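Local coordinates for protein putative S41 protease (Bacteroides fragilis NCTC 9343, PDB 3K50) that is probably a serine peptidase of family S41, pairing a PDZ-like domain with a ClpP/crotonase-like catalytic domain, though its function is unproven, at residues Glu69-Tyr81 against Lys124-Arg136. Sequence-based numbering, arbitrary orientation.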
loop_
_atom_site.group_PDB
_atom_site.type_symbol
_atom_site.label_atom_id
_atom_site.label_comp_id
_atom_site.label_asym_id
_atom_site.label_seq_id
_atom_site.Cartn_x
_atom_site.Cartn_y
_atom_site.Cartn_z
ATOM N N GLU A 69 -2.742 -20.110 4.762
ATOM C CA GLU A 69 -1.791 -19.580 3.796
ATOM C C GLU A 69 -2.525 -18.555 2.962
ATOM O O GLU A 69 -3.753 -18.523 3.002
ATOM C CB GLU A 69 -1.241 -20.696 2.906
ATOM C CG GLU A 69 -2.265 -21.394 2.041
ATOM C CD GLU A 69 -1.662 -22.478 1.131
ATOM O OE1 GLU A 69 -0.432 -22.742 1.187
ATOM O OE2 GLU A 69 -2.434 -23.065 0.342
ATOM N N PRO A 70 -1.797 -17.669 2.254
ATOM C CA PRO A 70 -2.537 -16.752 1.358
ATOM C C PRO A 70 -3.370 -17.478 0.291
ATOM O O PRO A 70 -2.960 -18.530 -0.236
ATOM C CB PRO A 70 -1.419 -15.905 0.706
ATOM C CG PRO A 70 -0.267 -15.946 1.703
ATOM C CD PRO A 70 -0.343 -17.362 2.287
ATOM N N ILE A 71 -4.537 -16.925 -0.020
ATOM C CA ILE A 71 -5.406 -17.521 -1.020
ATOM C C ILE A 71 -4.566 -17.666 -2.287
ATOM O O ILE A 71 -3.846 -16.741 -2.654
ATOM C CB ILE A 71 -6.624 -16.639 -1.303
ATOM C CG1 ILE A 71 -7.558 -16.580 -0.082
ATOM C CG2 ILE A 71 -7.401 -17.219 -2.492
ATOM C CD1 ILE A 71 -8.483 -15.366 -0.021
ATOM N N PRO A 72 -4.585 -18.832 -2.926
ATOM C CA PRO A 72 -3.755 -18.963 -4.155
ATOM C C PRO A 72 -4.105 -17.967 -5.246
ATOM O O PRO A 72 -5.261 -17.539 -5.359
ATOM C CB PRO A 72 -4.007 -20.394 -4.626
ATOM C CG PRO A 72 -4.578 -21.111 -3.461
ATOM C CD PRO A 72 -5.270 -20.092 -2.580
ATOM N N SER A 73 -3.105 -17.592 -6.045
ATOM C CA SER A 73 -3.303 -16.581 -7.108
ATOM C C SER A 73 -2.216 -16.688 -8.142
ATOM O O SER A 73 -1.243 -17.417 -7.935
ATOM C CB SER A 73 -3.341 -15.147 -6.545
ATOM O OG SER A 73 -2.086 -14.708 -6.042
ATOM N N TYR A 74 -2.425 -16.009 -9.278
ATOM C CA TYR A 74 -1.458 -16.039 -10.393
ATOM C C TYR A 74 -0.285 -15.051 -10.182
ATOM O O TYR A 74 0.761 -15.168 -10.816
ATOM C CB TYR A 74 -2.174 -15.735 -11.697
ATOM C CG TYR A 74 -3.059 -16.860 -12.241
ATOM C CD1 TYR A 74 -2.517 -18.100 -12.617
ATOM C CD2 TYR A 74 -4.398 -16.647 -12.451
ATOM C CE1 TYR A 74 -3.340 -19.135 -13.139
ATOM C CE2 TYR A 74 -5.218 -17.630 -13.008
ATOM C CZ TYR A 74 -4.691 -18.861 -13.346
ATOM O OH TYR A 74 -5.528 -19.778 -13.876
ATOM N N GLY A 75 -0.483 -14.083 -9.300
ATOM C CA GLY A 75 0.541 -13.137 -8.923
ATOM C C GLY A 75 0.488 -11.822 -9.676
ATOM O O GLY A 75 1.522 -11.146 -9.772
ATOM N N PHE A 76 -0.663 -11.432 -10.240
ATOM C CA PHE A 76 -0.736 -10.097 -10.869
ATOM C C PHE A 76 -2.006 -9.340 -10.535
ATOM O O PHE A 76 -3.035 -9.937 -10.270
ATOM C CB PHE A 76 -0.581 -10.171 -12.375
ATOM C CG PHE A 76 -1.782 -10.813 -13.097
ATOM C CD1 PHE A 76 -1.886 -12.176 -13.208
ATOM C CD2 PHE A 76 -2.783 -10.016 -13.662
ATOM C CE1 PHE A 76 -2.962 -12.756 -13.859
ATOM C CE2 PHE A 76 -3.866 -10.587 -14.276
ATOM C CZ PHE A 76 -3.945 -11.959 -14.390
ATOM N N ASP A 77 -1.909 -8.018 -10.525
ATOM C CA ASP A 77 -3.078 -7.151 -10.383
ATOM C C ASP A 77 -3.359 -6.521 -11.714
ATOM O O ASP A 77 -2.452 -6.344 -12.527
ATOM C CB ASP A 77 -2.860 -6.034 -9.357
ATOM C CG ASP A 77 -2.788 -6.544 -7.943
ATOM O OD1 ASP A 77 -3.339 -7.653 -7.706
ATOM O OD2 ASP A 77 -2.160 -5.852 -7.081
ATOM N N TYR A 78 -4.609 -6.118 -11.924
ATOM C CA TYR A 78 -5.017 -5.580 -13.195
ATOM C C TYR A 78 -6.193 -4.606 -13.133
ATOM O O TYR A 78 -6.805 -4.459 -12.114
ATOM C CB TYR A 78 -5.468 -6.742 -14.078
ATOM C CG TYR A 78 -6.726 -7.390 -13.545
ATOM C CD1 TYR A 78 -6.650 -8.389 -12.582
ATOM C CD2 TYR A 78 -7.984 -6.981 -13.963
ATOM C CE1 TYR A 78 -7.764 -8.974 -12.067
ATOM C CE2 TYR A 78 -9.123 -7.547 -13.430
ATOM C CZ TYR A 78 -9.002 -8.558 -12.485
ATOM O OH TYR A 78 -10.112 -9.155 -11.941
ATOM N N THR A 79 -6.522 -4.017 -14.276
ATOM C CA THR A 79 -7.693 -3.167 -14.448
ATOM C C THR A 79 -8.261 -3.497 -15.779
ATOM O O THR A 79 -7.511 -3.578 -16.755
ATOM C CB THR A 79 -7.352 -1.691 -14.569
ATOM O OG1 THR A 79 -6.566 -1.285 -13.451
ATOM C CG2 THR A 79 -8.655 -0.842 -14.663
ATOM N N LEU A 80 -9.587 -3.643 -15.836
ATOM C CA LEU A 80 -10.321 -3.932 -17.084
ATOM C C LEU A 80 -10.667 -2.684 -17.877
ATOM O O LEU A 80 -11.032 -1.658 -17.293
ATOM C CB LEU A 80 -11.653 -4.617 -16.782
ATOM C CG LEU A 80 -11.547 -5.982 -16.178
ATOM C CD1 LEU A 80 -12.910 -6.653 -16.204
ATOM C CD2 LEU A 80 -10.527 -6.804 -16.958
ATOM N N TYR A 81 -10.535 -2.789 -19.195
ATOM C CA TYR A 81 -10.909 -1.744 -20.142
ATOM C C TYR A 81 -11.711 -2.411 -21.232
ATOM O O TYR A 81 -11.327 -3.474 -21.722
ATOM C CB TYR A 81 -9.683 -1.086 -20.802
ATOM C CG TYR A 81 -8.934 -0.192 -19.899
ATOM C CD1 TYR A 81 -8.110 -0.717 -18.911
ATOM C CD2 TYR A 81 -9.036 1.193 -20.005
ATOM C CE1 TYR A 81 -7.435 0.091 -18.048
ATOM C CE2 TYR A 81 -8.366 2.018 -19.114
ATOM C CZ TYR A 81 -7.543 1.446 -18.153
ATOM O OH TYR A 81 -6.829 2.228 -17.282
ATOM N N LYS A 124 -17.127 -10.063 -17.994
ATOM C CA LYS A 124 -17.390 -9.926 -16.552
ATOM C C LYS A 124 -17.707 -11.280 -15.882
ATOM O O LYS A 124 -17.358 -11.508 -14.693
ATOM C CB LYS A 124 -18.497 -8.892 -16.293
ATOM C CG LYS A 124 -18.039 -7.450 -16.403
ATOM C CD LYS A 124 -17.240 -7.037 -15.168
ATOM C CE LYS A 124 -16.755 -5.603 -15.228
ATOM N NZ LYS A 124 -15.999 -5.251 -13.970
ATOM N N LYS A 125 -18.331 -12.179 -16.640
ATOM C CA LYS A 125 -18.654 -13.502 -16.118
ATOM C C LYS A 125 -17.392 -14.261 -15.711
ATOM O O LYS A 125 -17.357 -14.893 -14.646
ATOM C CB LYS A 125 -19.417 -14.343 -17.159
ATOM C CG LYS A 125 -19.593 -15.818 -16.784
ATOM N N VAL A 126 -16.362 -14.193 -16.563
ATOM C CA VAL A 126 -15.137 -14.953 -16.349
ATOM C C VAL A 126 -13.959 -14.179 -15.740
ATOM O O VAL A 126 -12.884 -14.765 -15.595
ATOM C CB VAL A 126 -14.714 -15.659 -17.670
ATOM C CG1 VAL A 126 -15.798 -16.700 -18.091
ATOM C CG2 VAL A 126 -14.458 -14.645 -18.761
ATOM N N GLU A 127 -14.173 -12.912 -15.339
ATOM C CA GLU A 127 -13.136 -12.058 -14.710
ATOM C C GLU A 127 -12.392 -12.699 -13.525
ATOM O O GLU A 127 -11.171 -12.453 -13.294
ATOM C CB GLU A 127 -13.751 -10.725 -14.211
ATOM C CG GLU A 127 -12.717 -9.741 -13.673
ATOM C CD GLU A 127 -13.280 -8.489 -13.032
ATOM O OE1 GLU A 127 -14.502 -8.238 -13.126
ATOM O OE2 GLU A 127 -12.471 -7.754 -12.419
ATOM N N SER A 128 -13.109 -13.503 -12.746
ATOM C CA SER A 128 -12.513 -14.124 -11.563
ATOM C C SER A 128 -11.525 -15.208 -12.020
ATOM O O SER A 128 -10.651 -15.609 -11.250
ATOM C CB SER A 128 -13.595 -14.637 -10.564
ATOM O OG SER A 128 -14.251 -15.824 -11.014
ATOM N N GLU A 129 -11.605 -15.641 -13.281
ATOM C CA GLU A 129 -10.590 -16.586 -13.792
ATOM C C GLU A 129 -9.215 -15.919 -13.928
ATOM O O GLU A 129 -8.220 -16.597 -14.140
ATOM C CB GLU A 129 -10.974 -17.209 -15.126
ATOM C CG GLU A 129 -12.286 -17.988 -15.078
ATOM C CD GLU A 129 -12.607 -18.682 -16.382
ATOM O OE1 GLU A 129 -11.799 -18.602 -17.344
ATOM O OE2 GLU A 129 -13.676 -19.317 -16.440
ATOM N N LEU A 130 -9.171 -14.597 -13.876
ATOM C CA LEU A 130 -7.878 -13.862 -13.862
ATOM C C LEU A 130 -7.133 -13.955 -12.526
ATOM O O LEU A 130 -5.937 -13.680 -12.469
ATOM C CB LEU A 130 -8.106 -12.376 -14.174
ATOM C CG LEU A 130 -8.520 -12.155 -15.635
ATOM C CD1 LEU A 130 -9.138 -10.787 -15.897
ATOM C CD2 LEU A 130 -7.315 -12.438 -16.574
ATOM N N LEU A 131 -7.847 -14.319 -11.459
ATOM C CA LEU A 131 -7.297 -14.342 -10.118
ATOM C C LEU A 131 -6.590 -15.646 -9.781
ATOM O O LEU A 131 -5.532 -15.639 -9.164
ATOM C CB LEU A 131 -8.416 -14.085 -9.129
ATOM C CG LEU A 131 -9.047 -12.697 -9.087
ATOM C CD1 LEU A 131 -10.200 -12.733 -8.082
ATOM C CD2 LEU A 131 -8.043 -11.658 -8.651
ATOM N N GLN A 132 -7.152 -16.759 -10.208
ATOM C CA GLN A 132 -6.584 -18.075 -9.911
ATOM C C GLN A 132 -7.151 -19.126 -10.820
ATOM O O GLN A 132 -8.156 -18.884 -11.473
ATOM C CB GLN A 132 -6.930 -18.447 -8.482
ATOM C CG GLN A 132 -8.377 -18.146 -8.170
ATOM C CD GLN A 132 -8.875 -18.914 -6.992
ATOM O OE1 GLN A 132 -8.270 -18.889 -5.912
ATOM N NE2 GLN A 132 -9.988 -19.630 -7.190
ATOM N N GLY A 133 -6.512 -20.293 -10.853
ATOM C CA GLY A 133 -6.969 -21.387 -11.677
ATOM C C GLY A 133 -5.828 -22.249 -12.155
ATOM O O GLY A 133 -4.730 -22.214 -11.598
ATOM N N SER A 134 -6.109 -23.014 -13.199
ATOM C CA SER A 134 -5.139 -23.918 -13.792
ATOM C C SER A 134 -4.256 -23.152 -14.781
ATOM O O SER A 134 -4.366 -21.913 -14.876
ATOM C CB SER A 134 -5.875 -25.076 -14.497
ATOM O OG SER A 134 -6.765 -24.541 -15.471
ATOM N N THR A 135 -3.357 -23.879 -15.468
ATOM C CA THR A 135 -2.494 -23.320 -16.480
ATOM C C THR A 135 -3.389 -22.718 -17.545
ATOM O O THR A 135 -4.440 -23.274 -17.822
ATOM C CB THR A 135 -1.599 -24.407 -17.080
ATOM O OG1 THR A 135 -0.754 -24.917 -16.042
ATOM C CG2 THR A 135 -0.738 -23.853 -18.200
ATOM N N ARG A 136 -3.002 -21.576 -18.118
ATOM C CA ARG A 136 -3.806 -20.898 -19.135
ATOM C C ARG A 136 -2.938 -20.483 -20.288
ATOM O O ARG A 136 -1.731 -20.290 -20.142
ATOM C CB ARG A 136 -4.458 -19.599 -18.596
ATOM C CG ARG A 136 -5.136 -19.639 -17.233
ATOM C CD ARG A 136 -6.254 -20.645 -17.167
ATOM N NE ARG A 136 -7.124 -20.601 -18.350
ATOM C CZ ARG A 136 -8.188 -19.802 -18.496
ATOM N NH1 ARG A 136 -8.565 -18.955 -17.529
ATOM N NH2 ARG A 136 -8.899 -19.866 -19.624
HETATM O O HOH W 1 -3.762 -12.755 -10.200
#
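In the PDZ-like domain, the first strand and the loop leading into it lie against the short 3-10 turn 128-130 and the loop that follows, where Y74, L130 and Y78 have the largest shares of the contact. Y74 is buried in the bend of 129-134. Its backbone N gives a hydrogen bond to L131 O (3.1 Å), with an angle of 141° at the hydrogen, while S73 CA approaches the same oxygen at 3.2 Å. Y74 OH donates to S134 O over 2.6 Å, in the carbonyl plane and on a lone pair, so backbone and ring tip are held by the same loop. Carbonyl oxygens of E129 and L130 meet the edge of the ring near its plane, and R136 CG lies obliquely by the hydroxyl. The backbone of G133 passes close to that hydroxyl, and its N is bonded to S168 OG.

Strand 76-82 is an outermost strand of the five-stranded antiparallel sheet, next to 90-97, and Y78 and L80 reach from it to the turn. A chi1 of 67° sets Y78 CG between backbone N and carbonyl carbon and thereby turns the ring toward the turn, with L130 CD1 over one face, a CH-pi contact 4.2 Å from the Y78 centroid. Y78 OH donates to the anti lone pair of E127 OE2 (2.8 Å), with ring and carboxylate planes 75° apart; E127 OE1 forms a salt bridge with K124 NZ, their hydrogen bond weak. L80 CD1 packs beside this carboxylate, 3.7 Å from E127 CD. L130 CD2 touches F76 CZ at 4.0 Å, and L130 also reaches M117 of strand 113-117. A water donates to both F76 O and L130 O, joining strand and turn.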